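Local coordinates for uncharacterized protein (Parabacteroides distasonis, PDB 4Q34) that is probably an esterase of the alpha/beta-hydrolase family, with no assigned substrate, at residues L77-C82 with V309-S314; R115-I120 with S197-G202; N184-L187 with N191-A194. All coordinates share one frame; numbering follows the deposited sequence.

From the N terminus, residues 77-82 open the outermost loop, at the end of helix 72-78. It closes after 226 intervening residues, when interaction 1 brings in helix 306-319. Within it, 115-120, following helix 109-115, meets 197-202 at the end of strand 192-198 in interaction 2. Inside that loop lies interaction 3, where three residues separate 184-187 from 191-194; it joins the end region of helix 178-185 to the start of strand 192-198 in one beta-alpha-beta unit. The three contacts are thus concentric, and none crosses another. Interactions 2 and 3 share strand 192-198, their centres about 23 Å apart. Interactions 1 and 2 touch where Leu313 CD2 packs on Tyr198 OH at 3.7 Å.

Interaction 1. Residues L77-C82 with V309-S314; sequences LRRRFC and VADLLS
Charge pairing carries most of this contact: the guanidinium of Arg79 holds Asp311 end-on, with both terminal nitrogens directed to the same oxygen. Arg79 NH2 lies 2.9 Å from Asp311 OD1, which it meets nearly along the C-O bond, while Arg79 NH1 reaches the anti lone pair of the same Asp311 OD1 at 3.0 Å. Carboxylate and guanidinium are nearly coplanar, 19° apart, although OD1 itself sits somewhat off the guanidinium plane. The arginine spans the gap because its chain runs extended from CG to NE (chi2 177°).

A hydrogen bond to an uncharged acceptor adds to the grip. Arg79 NH1 donates to Ser314 OG at 3.0 Å, with the hydroxyl oxygen in the guanidinium plane and an N-H...O angle of 152°. NH1 therefore serves two acceptors, about one turn of helix 306-319 apart.

The arginine leaves from a Schellman motif that ends helix 72-78: Arg80, at positive phi, is its C-prime residue, with Phe81 N bonded to Phe76 O and Arg80 N to Leu77 O. The salt bridge thus ties the end of one helix of the alpha/beta-hydrolase fold to the flank of the last.

Packing is slight: Ala310 CB lies over one guanidinium face, 4.1 Å from Arg79 NH1, and also packs on Phe72, Ile75 and Phe76.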
loop_
_atom_site.group_PDB
_atom_site.type_symbol
_atom_site.label_atom_id
_atom_site.label_comp_id
_atom_site.label_asym_id
_atom_site.label_seq_id
_atom_site.Cartn_x
_atom_site.Cartn_y
_atom_site.Cartn_z
ATOM N N LEU A 77 -1.804 -18.071 3.203
ATOM C CA LEU A 77 -0.429 -18.370 2.818
ATOM C C LEU A 77 0.068 -19.582 3.596
ATOM O O LEU A 77 0.700 -20.477 3.020
ATOM C CB LEU A 77 0.467 -17.157 3.112
ATOM C CG LEU A 77 1.927 -17.314 2.701
ATOM C CD1 LEU A 77 2.030 -17.555 1.207
ATOM C CD2 LEU A 77 2.699 -16.071 3.132
ATOM N N ARG A 78 -0.247 -19.632 4.881
ATOM C CA ARG A 78 0.143 -20.774 5.731
ATOM C C ARG A 78 -0.498 -22.081 5.262
ATOM O O ARG A 78 0.094 -23.172 5.383
ATOM C CB ARG A 78 -0.187 -20.484 7.197
ATOM C CG ARG A 78 0.361 -21.547 8.115
ATOM C CD ARG A 78 0.197 -21.140 9.574
ATOM N NE ARG A 78 1.087 -20.027 9.901
ATOM C CZ ARG A 78 0.684 -18.789 10.160
ATOM N NH1 ARG A 78 -0.609 -18.505 10.225
ATOM N NH2 ARG A 78 1.596 -17.858 10.417
ATOM N N ARG A 79 -1.680 -21.979 4.704
ATOM C CA ARG A 79 -2.427 -23.103 4.144
ATOM C C ARG A 79 -2.044 -23.459 2.709
ATOM O O ARG A 79 -2.737 -24.221 2.036
ATOM C CB ARG A 79 -3.914 -22.791 4.259
ATOM C CG ARG A 79 -4.371 -22.693 5.704
ATOM C CD ARG A 79 -5.830 -22.319 5.893
ATOM N NE ARG A 79 -6.083 -22.142 7.333
ATOM C CZ ARG A 79 -7.257 -22.269 7.937
ATOM N NH1 ARG A 79 -8.367 -22.555 7.250
ATOM N NH2 ARG A 79 -7.306 -22.093 9.257
ATOM N N ARG A 80 -0.959 -22.845 2.259
ATOM C CA ARG A 80 -0.274 -23.131 1.001
ATOM C C ARG A 80 -0.936 -22.591 -0.248
ATOM O O ARG A 80 -0.739 -23.139 -1.319
ATOM C CB ARG A 80 0.030 -24.623 0.858
ATOM C CG ARG A 80 0.922 -25.163 1.961
ATOM C CD ARG A 80 1.640 -26.454 1.532
ATOM N NE ARG A 80 0.988 -27.073 0.368
ATOM C CZ ARG A 80 0.007 -27.977 0.400
ATOM N NH1 ARG A 80 -0.459 -28.459 1.548
ATOM N NH2 ARG A 80 -0.495 -28.420 -0.737
ATOM N N PHE A 81 -1.746 -21.541 -0.103
ATOM C CA PHE A 81 -2.252 -20.821 -1.259
ATOM C C PHE A 81 -1.313 -19.651 -1.598
ATOM O O PHE A 81 -0.846 -18.928 -0.697
ATOM C CB PHE A 81 -3.641 -20.239 -1.022
ATOM C CG PHE A 81 -4.739 -21.255 -0.870
ATOM C CD1 PHE A 81 -4.995 -21.815 0.378
ATOM C CD2 PHE A 81 -5.535 -21.631 -1.952
ATOM C CE1 PHE A 81 -6.018 -22.724 0.540
ATOM C CE2 PHE A 81 -6.583 -22.520 -1.784
ATOM C CZ PHE A 81 -6.818 -23.063 -0.522
ATOM N N CYS A 82 -1.106 -19.429 -2.903
ATOM C CA CYS A 82 -0.608 -18.139 -3.386
ATOM C C CYS A 82 -1.652 -17.102 -3.089
ATOM O O CYS A 82 -2.833 -17.323 -3.389
ATOM C CB CYS A 82 -0.311 -18.123 -4.887
ATOM S SG CYS A 82 0.906 -19.342 -5.369
ATOM N N VAL A 309 -13.867 -18.446 10.513
ATOM C CA VAL A 309 -14.425 -17.925 9.247
ATOM C C VAL A 309 -13.563 -18.507 8.086
ATOM O O VAL A 309 -14.096 -19.013 7.097
ATOM C CB VAL A 309 -14.446 -16.396 9.252
ATOM C CG1 VAL A 309 -14.902 -15.857 7.913
ATOM C CG2 VAL A 309 -15.375 -15.841 10.365
ATOM N N ALA A 310 -12.255 -18.508 8.289
ATOM C CA ALA A 310 -11.310 -19.053 7.300
ATOM C C ALA A 310 -11.543 -20.552 7.097
ATOM O O ALA A 310 -11.526 -21.032 5.978
ATOM C CB ALA A 310 -9.868 -18.785 7.707
ATOM N N ASP A 311 -11.809 -21.298 8.177
ATOM C CA ASP A 311 -12.069 -22.715 8.035
ATOM C C ASP A 311 -13.286 -23.027 7.139
ATOM O O ASP A 311 -13.289 -23.999 6.365
ATOM C CB ASP A 311 -12.278 -23.386 9.410
ATOM C CG ASP A 311 -10.998 -23.470 10.251
ATOM O OD1 ASP A 311 -9.882 -23.320 9.724
ATOM O OD2 ASP A 311 -11.127 -23.678 11.481
ATOM N N LEU A 312 -14.316 -22.195 7.260
ATOM C CA LEU A 312 -15.516 -22.323 6.430
ATOM C C LEU A 312 -15.163 -22.121 4.982
ATOM O O LEU A 312 -15.598 -22.888 4.113
ATOM C CB LEU A 312 -16.589 -21.295 6.795
ATOM C CG LEU A 312 -17.460 -21.600 7.999
ATOM C CD1 LEU A 312 -18.295 -20.355 8.233
ATOM C CD2 LEU A 312 -18.316 -22.835 7.756
ATOM N N LEU A 313 -14.381 -21.086 4.710
ATOM C CA LEU A 313 -13.933 -20.869 3.354
ATOM C C LEU A 313 -13.058 -22.044 2.835
ATOM O O LEU A 313 -13.256 -22.512 1.698
ATOM C CB LEU A 313 -13.190 -19.529 3.216
ATOM C CG LEU A 313 -12.670 -19.187 1.813
ATOM C CD1 LEU A 313 -13.736 -19.212 0.728
ATOM C CD2 LEU A 313 -11.947 -17.849 1.870
ATOM N N SER A 314 -12.094 -22.494 3.623
ATOM C CA SER A 314 -11.236 -23.641 3.203
ATOM C C SER A 314 -12.100 -24.861 2.870
ATOM O O SER A 314 -11.829 -25.591 1.955
ATOM C CB SER A 314 -10.252 -24.045 4.293
ATOM O OG SER A 314 -9.197 -23.112 4.432
#

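Interaction 2. Residues R115-I120 with S197-G202; sequences RFRVGI and SYEPGG
Two bent chains bring Arg117 and Glu199 together from opposite directions: the arginine turns at chi3 (-41°) and the glutamate at chi2 (-136°), so that guanidinium and carboxylate meet end-on. The glutamate follows strand 192-198 of the alpha/beta-hydrolase sheet, and its OE1 is hydrogen-bonded to His298 ND1. That pairing is consistent with the acid and histidine of a catalytic triad, which makes Arg117 probably a second-shell residue that positions the acid.

The geometry is that of a paired, bidentate salt bridge. Arg117 NH1 donates to Glu199 OE1 at 2.8 Å along an almost straight path (175°), with the oxygen practically in the guanidinium plane. Arg117 NH2 donates to Glu199 OE2, also at 2.8 Å; this oxygen is tilted from the plane, and the bond is less straight. Both oxygens use their syn lone pairs, and the two flat groups are nearly coplanar, an arrangement that resists rotation of the carboxylate. The backbone N of Gly247 gives OE2 a further bond.

Arg117 is itself steadied. It sits at positive phi in the Schellman motif that ends helix 109-115, and its side chain packs on Leu259 and Trp262 of helix 257-277. A leucine in its place would lack NH1, NH2 and NE, and would probably leave both carboxylate oxygens without their arginine partners, the group freer to turn beside His298, and Asp248 O without this donor. Nearer the chain, Arg117 NE is hydrogen-bonded to the carbonyl oxygen of Asp248.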
loop_
_atom_site.group_PDB
_atom_site.type_symbol
_atom_site.label_atom_id
_atom_site.label_comp_id
_atom_site.label_asym_id
_atom_site.label_seq_id
_atom_site.Cartn_x
_atom_site.Cartn_y
_atom_site.Cartn_z
ATOM N N ARG A 115 -22.448 1.320 10.484
ATOM C CA ARG A 115 -22.580 0.727 9.162
ATOM C C ARG A 115 -21.901 -0.644 9.081
ATOM O O ARG A 115 -22.364 -1.536 8.369
ATOM C CB ARG A 115 -21.918 1.657 8.136
ATOM C CG ARG A 115 -21.836 1.119 6.735
ATOM C CD ARG A 115 -23.216 0.777 6.200
ATOM N NE ARG A 115 -23.213 0.546 4.754
ATOM C CZ ARG A 115 -24.327 0.374 4.041
ATOM N NH1 ARG A 115 -25.515 0.401 4.637
ATOM N NH2 ARG A 115 -24.253 0.209 2.732
ATOM N N PHE A 116 -20.801 -0.786 9.814
ATOM C CA PHE A 116 -20.027 -2.036 9.865
ATOM C C PHE A 116 -20.529 -3.032 10.910
ATOM O O PHE A 116 -19.997 -4.138 11.034
ATOM C CB PHE A 116 -18.541 -1.726 10.083
ATOM C CG PHE A 116 -17.879 -1.018 8.911
ATOM C CD1 PHE A 116 -18.435 -1.075 7.623
ATOM C CD2 PHE A 116 -16.706 -0.302 9.096
ATOM C CE1 PHE A 116 -17.810 -0.472 6.547
ATOM C CE2 PHE A 116 -16.084 0.306 8.018
ATOM C CZ PHE A 116 -16.623 0.207 6.747
ATOM N N ARG A 117 -21.547 -2.599 11.659
ATOM C CA ARG A 117 -22.236 -3.405 12.637
ATOM C C ARG A 117 -21.290 -3.859 13.749
ATOM O O ARG A 117 -21.378 -4.973 14.259
ATOM C CB ARG A 117 -22.964 -4.552 11.963
ATOM C CG ARG A 117 -23.942 -4.115 10.872
ATOM C CD ARG A 117 -25.042 -5.144 10.534
ATOM N NE ARG A 117 -24.482 -6.496 10.503
ATOM C CZ ARG A 117 -23.753 -6.992 9.519
ATOM N NH1 ARG A 117 -23.512 -6.273 8.432
ATOM N NH2 ARG A 117 -23.199 -8.182 9.650
ATOM N N VAL A 118 -20.429 -2.959 14.185
ATOM C CA VAL A 118 -19.655 -3.192 15.413
ATOM C C VAL A 118 -20.585 -2.932 16.599
ATOM O O VAL A 118 -20.468 -3.561 17.630
ATOM C CB VAL A 118 -18.422 -2.277 15.497
ATOM C CG1 VAL A 118 -17.610 -2.540 16.755
ATOM C CG2 VAL A 118 -17.537 -2.482 14.275
ATOM N N GLY A 119 -21.540 -2.039 16.398
ATOM C CA GLY A 119 -22.463 -1.652 17.473
ATOM C C GLY A 119 -23.266 -0.441 17.058
ATOM O O GLY A 119 -23.229 -0.012 15.921
ATOM N N ILE A 120 -24.013 0.113 17.994
ATOM C CA ILE A 120 -24.642 1.410 17.780
ATOM C C ILE A 120 -23.840 2.379 18.635
ATOM O O ILE A 120 -23.952 2.394 19.881
ATOM C CB ILE A 120 -26.123 1.443 18.204
ATOM C CG1 ILE A 120 -26.914 0.327 17.499
ATOM C CG2 ILE A 120 -26.723 2.813 17.903
ATOM C CD1 ILE A 120 -26.838 0.375 15.993
ATOM N N SER A 197 -17.660 -14.202 -1.662
ATOM C CA SER A 197 -17.882 -12.811 -1.317
ATOM C C SER A 197 -18.394 -12.640 0.099
ATOM O O SER A 197 -19.402 -13.285 0.493
ATOM C CB SER A 197 -18.841 -12.151 -2.321
ATOM O OG SER A 197 -18.883 -10.745 -2.135
ATOM N N TYR A 198 -17.724 -11.757 0.845
ATOM C CA TYR A 198 -18.141 -11.403 2.189
ATOM C C TYR A 198 -19.019 -10.148 2.139
ATOM O O TYR A 198 -18.572 -9.092 1.642
ATOM C CB TYR A 198 -16.945 -11.166 3.136
ATOM C CG TYR A 198 -16.231 -12.453 3.412
ATOM C CD1 TYR A 198 -16.642 -13.301 4.434
ATOM C CD2 TYR A 198 -15.247 -12.870 2.573
ATOM C CE1 TYR A 198 -16.052 -14.532 4.621
ATOM C CE2 TYR A 198 -14.625 -14.083 2.732
ATOM C CZ TYR A 198 -15.026 -14.924 3.778
ATOM O OH TYR A 198 -14.444 -16.162 3.956
ATOM N N GLU A 199 -20.262 -10.285 2.582
ATOM C CA GLU A 199 -21.195 -9.158 2.660
ATOM C C GLU A 199 -21.173 -8.249 1.425
ATOM O O GLU A 199 -20.962 -7.047 1.541
ATOM C CB GLU A 199 -20.961 -8.319 3.919
ATOM C CG GLU A 199 -21.113 -9.160 5.181
ATOM C CD GLU A 199 -21.909 -8.515 6.292
ATOM O OE1 GLU A 199 -22.087 -7.276 6.279
ATOM O OE2 GLU A 199 -22.346 -9.256 7.227
ATOM N N PRO A 200 -21.418 -8.823 0.241
ATOM C CA PRO A 200 -21.513 -7.993 -0.949
ATOM C C PRO A 200 -22.626 -6.952 -0.856
ATOM O O PRO A 200 -23.628 -7.132 -0.185
ATOM C CB PRO A 200 -21.799 -8.999 -2.084
ATOM C CG PRO A 200 -22.370 -10.183 -1.399
ATOM C CD PRO A 200 -21.690 -10.225 -0.054
ATOM N N GLY A 201 -22.450 -5.865 -1.575
ATOM C CA GLY A 201 -23.485 -4.839 -1.634
ATOM C C GLY A 201 -23.350 -4.099 -2.949
ATOM O O GLY A 201 -22.255 -3.650 -3.275
ATOM N N GLY A 202 -24.451 -3.983 -3.668
ATOM C CA GLY A 202 -24.532 -3.168 -4.860
ATOM C C GLY A 202 -24.618 -3.982 -6.143
ATOM O O GLY A 202 -23.988 -5.045 -6.265
#

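Interaction 3. Residues N184-L187 with N191-A194; sequences NTLL and NIKA. With GOL (glycerol), chain G.
A bound glycerol makes two polar bonds to the segments 184-187 and 191-194, and the shorter comes from the strand: the backbone N of Ile192 donates to glycerol O3 at 2.9 Å, with an N-H...O angle of 143°. The same molecule reaches the other segment through O2, which makes a weak bond to Leu186 O at 3.4 Å, and it is also hydrogen-bonded to Thr189 O. Glycerol, probably from the crystallisation liquor, thus bridges backbone groups of both segments and of the turn between them.

Direct contact between the segments is apolar. They belong to a beta-alpha-beta unit in which strand 170-175, helix 178-185 and strand 192-198 follow one another, and the contact lies where the chain turns from the helix into the second strand. There Ile192 fills the angle with two separate branches. Its CD1 tip meets Thr185 CG2 at 3.7 Å, the two side chains crossing at about a right angle; chi2 of 162° stretches the isoleucine chain and also brings CD1 to 3.9 Å from the backbone N of Leu186. The CG2 branch touches Leu186 CD1 at 3.8 Å. That leucine methyl also lies 3.8 Å from glycerol O2, so it touches both isoleucine and ligand.

Thr185 offers its methyl to Ile192 while its OG1 bonds back to Val181 O within the helix. Phe172 of strand 170-175 packs against both Thr185 and Ile192, and Phe164 of helix 153-167 adds to the surroundings of the isoleucine.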
loop_
_atom_site.group_PDB
_atom_site.type_symbol
_atom_site.label_atom_id
_atom_site.label_comp_id
_atom_site.label_asym_id
_atom_site.label_seq_id
_atom_site.Cartn_x
_atom_site.Cartn_y
_atom_site.Cartn_z
ATOM N N ASN A 184 -18.707 -7.884 -12.095
ATOM C CA ASN A 184 -18.260 -7.279 -13.344
ATOM C C ASN A 184 -17.021 -7.994 -13.938
ATOM O O ASN A 184 -16.927 -8.200 -15.161
ATOM C CB ASN A 184 -17.985 -5.773 -13.146
ATOM C CG ASN A 184 -19.243 -4.927 -13.228
ATOM O OD1 ASN A 184 -19.715 -4.649 -14.306
ATOM N ND2 ASN A 184 -19.823 -4.571 -12.097
ATOM N N THR A 185 -16.084 -8.334 -13.072
ATOM C CA THR A 185 -14.822 -8.921 -13.500
ATOM C C THR A 185 -15.090 -10.291 -14.158
ATOM O O THR A 185 -14.401 -10.666 -15.136
ATOM C CB THR A 185 -13.863 -9.055 -12.330
ATOM O OG1 THR A 185 -13.726 -7.808 -11.658
ATOM C CG2 THR A 185 -12.478 -9.509 -12.802
ATOM N N LEU A 186 -16.077 -11.039 -13.659
ATOM C CA LEU A 186 -16.409 -12.335 -14.209
ATOM C C LEU A 186 -16.706 -12.285 -15.727
ATOM O O LEU A 186 -16.413 -13.228 -16.471
ATOM C CB LEU A 186 -17.583 -12.965 -13.421
ATOM C CG LEU A 186 -17.939 -14.416 -13.784
ATOM C CD1 LEU A 186 -16.838 -15.366 -13.333
ATOM C CD2 LEU A 186 -19.256 -14.856 -13.147
ATOM N N LEU A 187 -17.256 -11.162 -16.190
ATOM C CA LEU A 187 -17.675 -10.978 -17.554
ATOM C C LEU A 187 -16.519 -10.574 -18.444
ATOM O O LEU A 187 -16.707 -10.377 -19.649
ATOM C CB LEU A 187 -18.721 -9.859 -17.606
ATOM C CG LEU A 187 -19.935 -10.074 -16.681
ATOM C CD1 LEU A 187 -20.878 -8.906 -16.911
ATOM C CD2 LEU A 187 -20.630 -11.384 -16.994
ATOM N N ASN A 191 -10.426 -16.487 -16.467
ATOM C CA ASN A 191 -9.570 -17.028 -15.429
ATOM C C ASN A 191 -10.103 -16.931 -13.981
ATOM O O ASN A 191 -9.348 -17.135 -13.029
ATOM C CB ASN A 191 -8.219 -16.389 -15.526
ATOM C CG ASN A 191 -7.371 -17.025 -16.614
ATOM O OD1 ASN A 191 -7.742 -18.079 -17.163
ATOM N ND2 ASN A 191 -6.205 -16.458 -16.877
ATOM N N ILE A 192 -11.384 -16.625 -13.807
ATOM C CA ILE A 192 -12.009 -16.747 -12.479
ATOM C C ILE A 192 -12.664 -18.113 -12.360
ATOM O O ILE A 192 -13.648 -18.431 -13.038
ATOM C CB ILE A 192 -13.021 -15.608 -12.201
ATOM C CG1 ILE A 192 -12.259 -14.320 -11.954
ATOM C CG2 ILE A 192 -13.870 -15.950 -10.962
ATOM C CD1 ILE A 192 -13.100 -13.072 -12.100
ATOM N N LYS A 193 -12.135 -18.931 -11.463
ATOM C CA LYS A 193 -12.664 -20.281 -11.286
ATOM C C LYS A 193 -13.871 -20.334 -10.314
ATOM O O LYS A 193 -14.605 -21.304 -10.313
ATOM C CB LYS A 193 -11.565 -21.222 -10.740
ATOM C CG LYS A 193 -10.395 -21.510 -11.691
ATOM C CD LYS A 193 -10.786 -22.487 -12.780
ATOM C CE LYS A 193 -11.008 -23.905 -12.237
ATOM N NZ LYS A 193 -11.196 -24.836 -13.386
ATOM N N ALA A 194 -13.986 -19.317 -9.464
ATOM C CA ALA A 194 -14.946 -19.296 -8.352
ATOM C C ALA A 194 -14.855 -17.955 -7.695
ATOM O O ALA A 194 -13.834 -17.254 -7.784
ATOM C CB ALA A 194 -14.693 -20.409 -7.329
HETATM C C1 GOL G . -15.949 -19.013 -17.341
HETATM O O1 GOL G . -17.364 -18.973 -17.195
HETATM C C2 GOL G . -15.379 -17.630 -17.013
HETATM O O2 GOL G . -16.419 -16.652 -16.866
HETATM C C3 GOL G . -14.518 -17.694 -15.750
HETATM O O3 GOL G . -13.751 -16.505 -15.520
#